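Local coordinates for protein putative alpha/beta hydrolase (Desulfitobacterium hafniense, PDB 4RPC) that is probably a hydrolase, as a putative member of the alpha/beta hydrolase family, at residues Cys50-Glu55 against Glu79-Leu84; Leu142-Gly147 against Asn163-Val168; Val205-Gly210 against Gln218-Leu223. All coordinates share one frame; numbering follows the deposited sequence.

Interaction 1: Cys50-Glu55 against Glu79-Leu84; sequences CLLIPE and EALEEL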
loop_
_atom_site.group_PDB
_atom_site.type_symbol
_atom_site.label_atom_id
_atom_site.label_comp_id
_atom_site.label_asym_id
_atom_site.label_seq_id
_atom_site.Cartn_x
_atom_site.Cartn_y
_atom_site.Cartn_z
ATOM N N CYS A 50 -7.529 17.161 0.624
ATOM C CA CYS A 50 -6.616 17.084 1.716
ATOM C C CYS A 50 -5.881 15.726 1.655
ATOM O O CYS A 50 -6.477 14.715 1.908
ATOM C CB CYS A 50 -7.353 17.192 3.032
ATOM S SG CYS A 50 -6.194 17.151 4.408
ATOM N N LEU A 51 -4.599 15.739 1.295
ATOM C CA LEU A 51 -3.803 14.542 1.169
ATOM C C LEU A 51 -3.094 14.331 2.474
ATOM O O LEU A 51 -2.412 15.214 2.972
ATOM C CB LEU A 51 -2.754 14.668 0.032
ATOM C CG LEU A 51 -3.211 14.664 -1.437
ATOM C CD1 LEU A 51 -4.509 13.889 -1.648
ATOM C CD2 LEU A 51 -3.328 16.050 -2.020
ATOM N N LEU A 52 -3.255 13.158 3.018
ATOM C CA LEU A 52 -2.519 12.748 4.186
ATOM C C LEU A 52 -1.643 11.541 3.878
ATOM O O LEU A 52 -2.155 10.482 3.478
ATOM C CB LEU A 52 -3.551 12.390 5.250
ATOM C CG LEU A 52 -4.637 13.455 5.499
ATOM C CD1 LEU A 52 -5.877 12.845 6.156
ATOM C CD2 LEU A 52 -4.026 14.546 6.349
ATOM N N ILE A 53 -0.342 11.663 4.111
ATOM C CA ILE A 53 0.606 10.663 3.705
ATOM C C ILE A 53 1.492 10.218 4.859
ATOM O O ILE A 53 2.369 10.939 5.288
ATOM C CB ILE A 53 1.504 11.144 2.544
ATOM C CG1 ILE A 53 0.681 11.911 1.456
ATOM C CG2 ILE A 53 2.227 9.982 1.919
ATOM C CD1 ILE A 53 0.582 13.368 1.696
ATOM N N PRO A 54 1.243 9.028 5.406
ATOM C CA PRO A 54 2.118 8.627 6.495
ATOM C C PRO A 54 3.491 8.116 6.037
ATOM O O PRO A 54 3.659 7.718 4.902
ATOM C CB PRO A 54 1.345 7.472 7.139
ATOM C CG PRO A 54 0.365 7.008 6.109
ATOM C CD PRO A 54 0.011 8.240 5.359
ATOM N N GLU A 55 4.466 8.105 6.934
ATOM C CA GLU A 55 5.672 7.290 6.762
ATOM C C GLU A 55 5.512 6.007 7.533
ATOM O O GLU A 55 5.205 6.037 8.715
ATOM C CB GLU A 55 6.839 8.007 7.376
ATOM C CG GLU A 55 7.135 9.306 6.715
ATOM C CD GLU A 55 8.299 10.039 7.357
ATOM O OE1 GLU A 55 8.905 9.536 8.369
ATOM O OE2 GLU A 55 8.562 11.133 6.823
ATOM N N GLU A 79 -4.467 7.371 15.507
ATOM C CA GLU A 79 -4.216 8.435 16.503
ATOM C C GLU A 79 -3.697 9.706 15.848
ATOM O O GLU A 79 -3.932 10.776 16.348
ATOM C CB GLU A 79 -3.213 7.972 17.540
ATOM C CG GLU A 79 -3.788 6.848 18.379
ATOM C CD GLU A 79 -2.804 6.320 19.400
ATOM O OE1 GLU A 79 -1.839 5.582 19.036
ATOM O OE2 GLU A 79 -3.025 6.633 20.574
ATOM N N ALA A 80 -2.967 9.582 14.743
ATOM C CA ALA A 80 -2.412 10.769 14.106
ATOM C C ALA A 80 -3.523 11.480 13.429
ATOM O O ALA A 80 -3.541 12.687 13.433
ATOM C CB ALA A 80 -1.286 10.456 13.136
ATOM N N LEU A 81 -4.481 10.738 12.899
ATOM C CA LEU A 81 -5.647 11.346 12.290
ATOM C C LEU A 81 -6.521 12.063 13.274
ATOM O O LEU A 81 -7.007 13.156 13.021
ATOM C CB LEU A 81 -6.453 10.304 11.543
ATOM C CG LEU A 81 -5.841 9.758 10.246
ATOM C CD1 LEU A 81 -6.807 8.800 9.562
ATOM C CD2 LEU A 81 -5.420 10.842 9.298
ATOM N N GLU A 82 -6.710 11.452 14.410
ATOM C CA GLU A 82 -7.395 12.077 15.533
ATOM C C GLU A 82 -6.736 13.388 16.003
ATOM O O GLU A 82 -7.415 14.336 16.315
ATOM C CB GLU A 82 -7.410 11.093 16.681
ATOM C CG GLU A 82 -8.337 11.460 17.808
ATOM C CD GLU A 82 -8.337 10.375 18.878
ATOM O OE1 GLU A 82 -7.689 9.325 18.639
ATOM O OE2 GLU A 82 -8.963 10.571 19.946
ATOM N N GLU A 83 -5.414 13.431 16.034
ATOM C CA GLU A 83 -4.684 14.682 16.294
ATOM C C GLU A 83 -5.134 15.800 15.390
ATOM O O GLU A 83 -5.234 16.939 15.824
ATOM C CB GLU A 83 -3.185 14.509 16.062
ATOM C CG GLU A 83 -2.486 13.793 17.191
ATOM C CD GLU A 83 -2.241 14.722 18.358
ATOM O OE1 GLU A 83 -1.786 15.867 18.099
ATOM O OE2 GLU A 83 -2.517 14.323 19.522
ATOM N N LEU A 84 -5.387 15.494 14.125
ATOM C CA LEU A 84 -5.786 16.523 13.175
ATOM C C LEU A 84 -7.275 16.669 13.173
ATOM O O LEU A 84 -7.801 17.356 12.329
ATOM C CB LEU A 84 -5.293 16.205 11.753
ATOM C CG LEU A 84 -3.787 15.984 11.658
ATOM C CD1 LEU A 84 -3.443 15.526 10.254
ATOM C CD2 LEU A 84 -2.988 17.225 12.036
#

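Interaction 2: Leu142-Gly147 against Asn163-Val168; sequences LNLLAG and NNDVEV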
loop_
_atom_site.group_PDB
_atom_site.type_symbol
_atom_site.label_atom_id
_atom_site.label_comp_id
_atom_site.label_asym_id
_atom_site.label_seq_id
_atom_site.Cartn_x
_atom_site.Cartn_y
_atom_site.Cartn_z
ATOM N N LEU A 142 16.561 -4.666 -2.078
ATOM C CA LEU A 142 17.789 -3.895 -1.990
ATOM C C LEU A 142 18.645 -4.120 -3.254
ATOM O O LEU A 142 19.260 -3.188 -3.800
ATOM C CB LEU A 142 18.589 -4.264 -0.716
ATOM C CG LEU A 142 17.885 -3.737 0.512
ATOM C CD1 LEU A 142 18.431 -4.383 1.737
ATOM C CD2 LEU A 142 17.949 -2.197 0.613
ATOM N N ASN A 143 18.684 -5.365 -3.709
ATOM C CA ASN A 143 19.336 -5.682 -4.969
ATOM C C ASN A 143 18.851 -4.833 -6.142
ATOM O O ASN A 143 19.621 -4.535 -7.039
ATOM C CB ASN A 143 19.223 -7.161 -5.309
ATOM C CG ASN A 143 20.337 -7.973 -4.712
ATOM O OD1 ASN A 143 21.447 -7.522 -4.608
ATOM N ND2 ASN A 143 20.031 -9.170 -4.292
ATOM N N LEU A 144 17.598 -4.419 -6.130
ATOM C CA LEU A 144 17.096 -3.565 -7.206
ATOM C C LEU A 144 17.896 -2.278 -7.296
ATOM O O LEU A 144 18.062 -1.736 -8.373
ATOM C CB LEU A 144 15.626 -3.229 -7.012
ATOM C CG LEU A 144 14.675 -4.415 -7.069
ATOM C CD1 LEU A 144 13.251 -3.976 -6.722
ATOM C CD2 LEU A 144 14.705 -5.027 -8.454
ATOM N N LEU A 145 18.400 -1.815 -6.153
ATOM C CA LEU A 145 19.181 -0.577 -6.072
ATOM C C LEU A 145 20.525 -0.740 -6.708
ATOM O O LEU A 145 21.138 0.222 -7.073
ATOM C CB LEU A 145 19.362 -0.106 -4.593
ATOM C CG LEU A 145 18.058 0.232 -3.844
ATOM C CD1 LEU A 145 18.279 0.287 -2.330
ATOM C CD2 LEU A 145 17.391 1.525 -4.352
ATOM N N ALA A 146 20.997 -1.962 -6.808
ATOM C CA ALA A 146 22.115 -2.261 -7.659
ATOM C C ALA A 146 21.727 -2.505 -9.120
ATOM O O ALA A 146 22.590 -2.812 -9.929
ATOM C CB ALA A 146 22.842 -3.483 -7.122
ATOM N N GLY A 147 20.448 -2.412 -9.462
ATOM C CA GLY A 147 19.992 -2.734 -10.820
ATOM C C GLY A 147 19.995 -4.222 -11.100
ATOM O O GLY A 147 19.965 -4.639 -12.242
ATOM N N ASN A 163 11.546 -8.611 -17.698
ATOM C CA ASN A 163 12.733 -8.006 -17.135
ATOM C C ASN A 163 12.650 -6.512 -17.015
ATOM O O ASN A 163 13.651 -5.824 -17.011
ATOM C CB ASN A 163 13.972 -8.382 -17.968
ATOM C CG ASN A 163 14.870 -9.312 -17.249
ATOM O OD1 ASN A 163 14.433 -10.043 -16.355
ATOM N ND2 ASN A 163 16.142 -9.282 -17.603
ATOM N N ASN A 164 11.446 -6.010 -16.882
ATOM C CA ASN A 164 11.258 -4.608 -16.623
ATOM C C ASN A 164 11.174 -4.300 -15.113
ATOM O O ASN A 164 10.853 -3.186 -14.733
ATOM C CB ASN A 164 9.999 -4.134 -17.380
ATOM C CG ASN A 164 8.746 -4.944 -17.026
ATOM O OD1 ASN A 164 8.818 -6.156 -16.739
ATOM N ND2 ASN A 164 7.591 -4.266 -17.014
ATOM N N ASP A 165 11.477 -5.279 -14.247
ATOM C CA ASP A 165 11.337 -5.094 -12.770
ATOM C C ASP A 165 12.236 -4.003 -12.195
ATOM O O ASP A 165 11.817 -3.239 -11.333
ATOM C CB ASP A 165 11.576 -6.421 -12.039
ATOM C CG ASP A 165 12.846 -7.119 -12.493
ATOM O OD1 ASP A 165 13.128 -7.244 -13.714
ATOM O OD2 ASP A 165 13.585 -7.531 -11.606
ATOM N N VAL A 166 13.473 -3.926 -12.689
ATOM C CA VAL A 166 14.358 -2.838 -12.305
ATOM C C VAL A 166 13.820 -1.465 -12.754
ATOM O O VAL A 166 13.715 -0.531 -11.970
ATOM C CB VAL A 166 15.770 -3.065 -12.849
ATOM C CG1 VAL A 166 16.634 -1.844 -12.644
ATOM C CG2 VAL A 166 16.427 -4.224 -12.129
ATOM N N GLU A 167 13.488 -1.332 -14.018
ATOM C CA GLU A 167 13.002 -0.039 -14.518
ATOM C C GLU A 167 11.749 0.372 -13.759
ATOM O O GLU A 167 11.596 1.519 -13.424
ATOM C CB GLU A 167 12.763 -0.080 -16.032
ATOM C CG GLU A 167 11.342 -0.429 -16.414
ATOM C CD GLU A 167 11.000 -0.024 -17.842
ATOM O OE1 GLU A 167 11.529 -0.650 -18.796
ATOM O OE2 GLU A 167 10.197 0.921 -17.998
ATOM N N VAL A 168 10.880 -0.570 -13.426
ATOM C CA VAL A 168 9.623 -0.246 -12.736
ATOM C C VAL A 168 9.713 -0.007 -11.216
ATOM O O VAL A 168 9.076 0.897 -10.708
ATOM C CB VAL A 168 8.577 -1.350 -12.954
ATOM C CG1 VAL A 168 7.314 -1.062 -12.177
ATOM C CG2 VAL A 168 8.209 -1.468 -14.431
#

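Interaction 3: Val205-Gly210 against Gln218-Leu223; sequences VSVLIG and QFTPLL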
loop_
_atom_site.group_PDB
_atom_site.type_symbol
_atom_site.label_atom_id
_atom_site.label_comp_id
_atom_site.label_asym_id
_atom_site.label_seq_id
_atom_site.Cartn_x
_atom_site.Cartn_y
_atom_site.Cartn_z
ATOM N N VAL A 205 -14.999 -1.181 -1.468
ATOM C CA VAL A 205 -13.672 -1.630 -1.795
ATOM C C VAL A 205 -13.474 -1.659 -3.322
ATOM O O VAL A 205 -14.199 -2.362 -4.079
ATOM C CB VAL A 205 -13.458 -3.046 -1.237
ATOM C CG1 VAL A 205 -12.129 -3.614 -1.719
ATOM C CG2 VAL A 205 -13.472 -3.034 0.288
ATOM N N SER A 206 -12.456 -0.946 -3.773
ATOM C CA SER A 206 -12.015 -1.056 -5.133
ATOM C C SER A 206 -10.595 -1.661 -5.120
ATOM O O SER A 206 -9.696 -1.184 -4.391
ATOM C CB SER A 206 -12.023 0.326 -5.752
ATOM O OG SER A 206 -13.254 0.999 -5.418
ATOM N N VAL A 207 -10.395 -2.688 -5.941
ATOM C CA VAL A 207 -9.112 -3.352 -6.120
ATOM C C VAL A 207 -8.465 -3.033 -7.484
ATOM O O VAL A 207 -9.065 -3.288 -8.566
ATOM C CB VAL A 207 -9.335 -4.862 -6.059
ATOM C CG1 VAL A 207 -8.018 -5.611 -5.795
ATOM C CG2 VAL A 207 -10.337 -5.196 -4.978
ATOM N N LEU A 208 -7.251 -2.493 -7.451
ATOM C CA LEU A 208 -6.463 -2.310 -8.656
ATOM C C LEU A 208 -5.557 -3.544 -8.837
ATOM O O LEU A 208 -4.848 -3.979 -7.919
ATOM C CB LEU A 208 -5.655 -1.027 -8.631
ATOM C CG LEU A 208 -6.220 0.170 -7.889
ATOM C CD1 LEU A 208 -5.755 1.468 -8.523
ATOM C CD2 LEU A 208 -7.708 0.216 -7.671
ATOM N N ILE A 209 -5.625 -4.110 -10.034
ATOM C CA ILE A 209 -4.904 -5.316 -10.397
ATOM C C ILE A 209 -4.144 -5.063 -11.714
ATOM O O ILE A 209 -4.730 -4.609 -12.682
ATOM C CB ILE A 209 -5.899 -6.493 -10.610
ATOM C CG1 ILE A 209 -6.698 -6.795 -9.324
ATOM C CG2 ILE A 209 -5.146 -7.731 -11.096
ATOM C CD1 ILE A 209 -7.833 -7.779 -9.488
ATOM N N GLY A 210 -2.842 -5.332 -11.711
ATOM C CA GLY A 210 -2.043 -5.361 -12.921
ATOM C C GLY A 210 -2.253 -6.691 -13.620
ATOM O O GLY A 210 -2.085 -7.750 -13.012
ATOM N N GLN A 218 -6.036 -13.262 -6.437
ATOM C CA GLN A 218 -6.119 -14.294 -5.386
ATOM C C GLN A 218 -6.960 -13.871 -4.191
ATOM O O GLN A 218 -7.684 -14.667 -3.631
ATOM C CB GLN A 218 -4.700 -14.597 -4.897
ATOM C CG GLN A 218 -4.533 -15.634 -3.773
ATOM C CD GLN A 218 -3.059 -15.779 -3.374
ATOM O OE1 GLN A 218 -2.173 -15.261 -4.061
ATOM N NE2 GLN A 218 -2.792 -16.465 -2.268
ATOM N N PHE A 219 -6.885 -12.593 -3.818
ATOM C CA PHE A 219 -7.530 -12.122 -2.588
ATOM C C PHE A 219 -8.903 -11.456 -2.761
ATOM O O PHE A 219 -9.568 -11.048 -1.785
ATOM C CB PHE A 219 -6.537 -11.278 -1.803
ATOM C CG PHE A 219 -5.298 -12.047 -1.410
ATOM C CD1 PHE A 219 -5.361 -13.020 -0.422
ATOM C CD2 PHE A 219 -4.093 -11.820 -2.033
ATOM C CE1 PHE A 219 -4.229 -13.747 -0.071
ATOM C CE2 PHE A 219 -2.972 -12.537 -1.683
ATOM C CZ PHE A 219 -3.041 -13.501 -0.713
ATOM N N THR A 220 -9.393 -11.409 -3.987
ATOM C CA THR A 220 -10.632 -10.703 -4.206
ATOM C C THR A 220 -11.826 -11.451 -3.553
ATOM O O THR A 220 -12.705 -10.810 -3.000
ATOM C CB THR A 220 -10.850 -10.363 -5.696
ATOM O OG1 THR A 220 -11.144 -11.558 -6.433
ATOM C CG2 THR A 220 -9.603 -9.639 -6.299
ATOM N N PRO A 221 -11.844 -12.783 -3.582
ATOM C CA PRO A 221 -12.919 -13.459 -2.814
ATOM C C PRO A 221 -12.956 -13.098 -1.312
ATOM O O PRO A 221 -14.013 -12.833 -0.765
ATOM C CB PRO A 221 -12.592 -14.943 -2.974
ATOM C CG PRO A 221 -11.775 -15.046 -4.210
ATOM C CD PRO A 221 -11.089 -13.734 -4.425
ATOM N N LEU A 222 -11.804 -13.082 -0.659
ATOM C CA LEU A 222 -11.730 -12.678 0.738
ATOM C C LEU A 222 -12.233 -11.260 0.965
ATOM O O LEU A 222 -12.996 -10.983 1.893
ATOM C CB LEU A 222 -10.277 -12.775 1.239
ATOM C CG LEU A 222 -10.058 -12.387 2.695
ATOM C CD1 LEU A 222 -11.035 -13.128 3.602
ATOM C CD2 LEU A 222 -8.639 -12.745 3.043
ATOM N N LEU A 223 -11.814 -10.340 0.120
ATOM C CA LEU A 223 -12.261 -8.954 0.289
ATOM C C LEU A 223 -13.756 -8.806 0.071
ATOM O O LEU A 223 -14.409 -7.991 0.722
ATOM C CB LEU A 223 -11.505 -8.059 -0.667
ATOM C CG LEU A 223 -9.997 -8.083 -0.453
ATOM C CD1 LEU A 223 -9.286 -7.456 -1.639
ATOM C CD2 LEU A 223 -9.634 -7.409 0.857
#

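Interaction 1: Cys50-Glu55 against Glu79-Leu84
Leu52 meets Leu81 and Leu84 with its two methyl branches, one for each partner. The contact is apolar throughout. On one branch, Leu52 CD1 lies 3.8 Å from Leu81 CD2, and the two side chains meet at a slant. On the other, Leu52 CD2 lies 4.1 Å from Leu84 CD1, and these chains run past each other in opposite directions. Leu52 sets its CG anti to its own carbonyl carbon (chi1 -51°), and its side chain leaves the strand toward the helix. Leu81 does not leave the helix toward the strand, but its CD2 end still comes close to it.

Within the helical segment, Glu83 N donates to Glu79 O over 3.1 Å. Leu84 has just left helical geometry, and its N makes two weak bonds, to Ala80 O and Leu81 O.

The contact joins strand 50-54 to the last turn of helix 70-83 and the residue just after it, as layered packing of helix on sheet. Leu52 bonds through its backbone to Val24 and Leu26 of the parallel strand 23-27. The antiparallel strand 13-17 lies on the other flank, and its Leu13 touches Leu84. Leu81 also packs on Ile111, just before strand 112-119.

Interaction 2: Leu142-Gly147 against Asn163-Val168
Val166 places CG1 anti to its backbone N (chi1 171°), which leaves CG2 beside that N, and both methyls meet Gly147. Leu144 instead sets CG anti to its carbonyl carbon (chi1 -64°). It does not leave its helix toward the other one, but CD2 reaches across to it.

Gly147 closes a Schellman motif at the end of helix 130-145. Its phi of 73° is positive, a conformation that favours glycine. Gly147 N bonds back to Leu144 O at 2.7 Å. The turn brings the Gly147 carbonyl up to the start of helix 165-169. There Val166 CG2 lies 3.6 Å from Gly147 O and almost as close to Gly147 C, so the methyl sits over the flat face of the Gly147 carbonyl group. Val166 CG1 is 3.9 Å from Gly147 CA. On the leucine side, Leu144 CD2 packs 4.1 Å from Val166 CG2, and the two side chains pass in opposite directions.

Both helices lie in the chain between strands 112-119 and 204-210. In many alpha/beta hydrolases a helical cap is inserted at this place, and the contact is probably part of such a cap. Helix 165-169 also meets helix 243-247: Val168 touches Glu243 and Lys247, and Glu167 makes a salt bridge to Lys247.

Asp165 ties the helix start to the chain that follows Gly147. Its OD1 pairs with His149 ND1, and its OD2 accepts from Leu150 N. These two bonds fix the buried carboxylate. Leu144 CD2 comes within 4.2 Å of Asp165 OD2.

Interaction 3: Val205-Gly210 against Gln218-Leu223
Val207 and Ile209 touch Thr220 and Leu223 where a beta-alpha-beta unit folds its helix onto its first strand. The unit runs from strand 204-210 through helix 220-226 to strand 232-236. In the first shell, Ile209 CD1 lies 4.1 Å from Thr220 CG2, and the two side chains cross at about a right angle. Val207 uses both branches. Its CG2 meets Leu223 CD1 at 4.2 Å, and its CG1 lies somewhat farther, 4.4 Å, from Thr220 CG2. The Thr220 methyl thus packs against two strand residues that are two positions apart.

Thr220 can offer this methyl because its hydroxyl sits between its backbone N and carbonyl carbon (chi1 71°), with CG2 anti to the carbonyl carbon. The hydroxyl hydrogen-bonds to Ala217 O, which helps to hold this rotation. Leu223 is held by a helical bond from its N to Phe219 O, 3.0 Å long.

Farther out, the strand is set by its neighbours. Val207 bonds through its backbone to Asp232 and Tyr234, and Ser206 to Leu116 and Leu118. Glu213 may belong to a catalytic triad with Ser96 and His241. The Ile209 side chain lies near the residues of this possible triad without touching them. At the end of the strand, Gly210 N bonds to Glu213 OE1.

In the fold
The three contacts follow one another along the chain without overlap. Interactions 1 and 3 reach the same mixed sheet, with centres 25 Å apart. Interaction 1 uses strand 50-54, next to the edge strand 13-17. Interaction 3 uses strand 204-210, next to the edge strand 232-236. Between those two strands lie 23-27, 88-95 and 112-119. Interaction 2 joins two helices away from the sheet. Its centre is 31 Å from that of interaction 1, on the opposite side of the chain's centre, and 26 Å from that of interaction 3. Two contacts thus pack helices on the core sheet, and one lies within what is probably a cap.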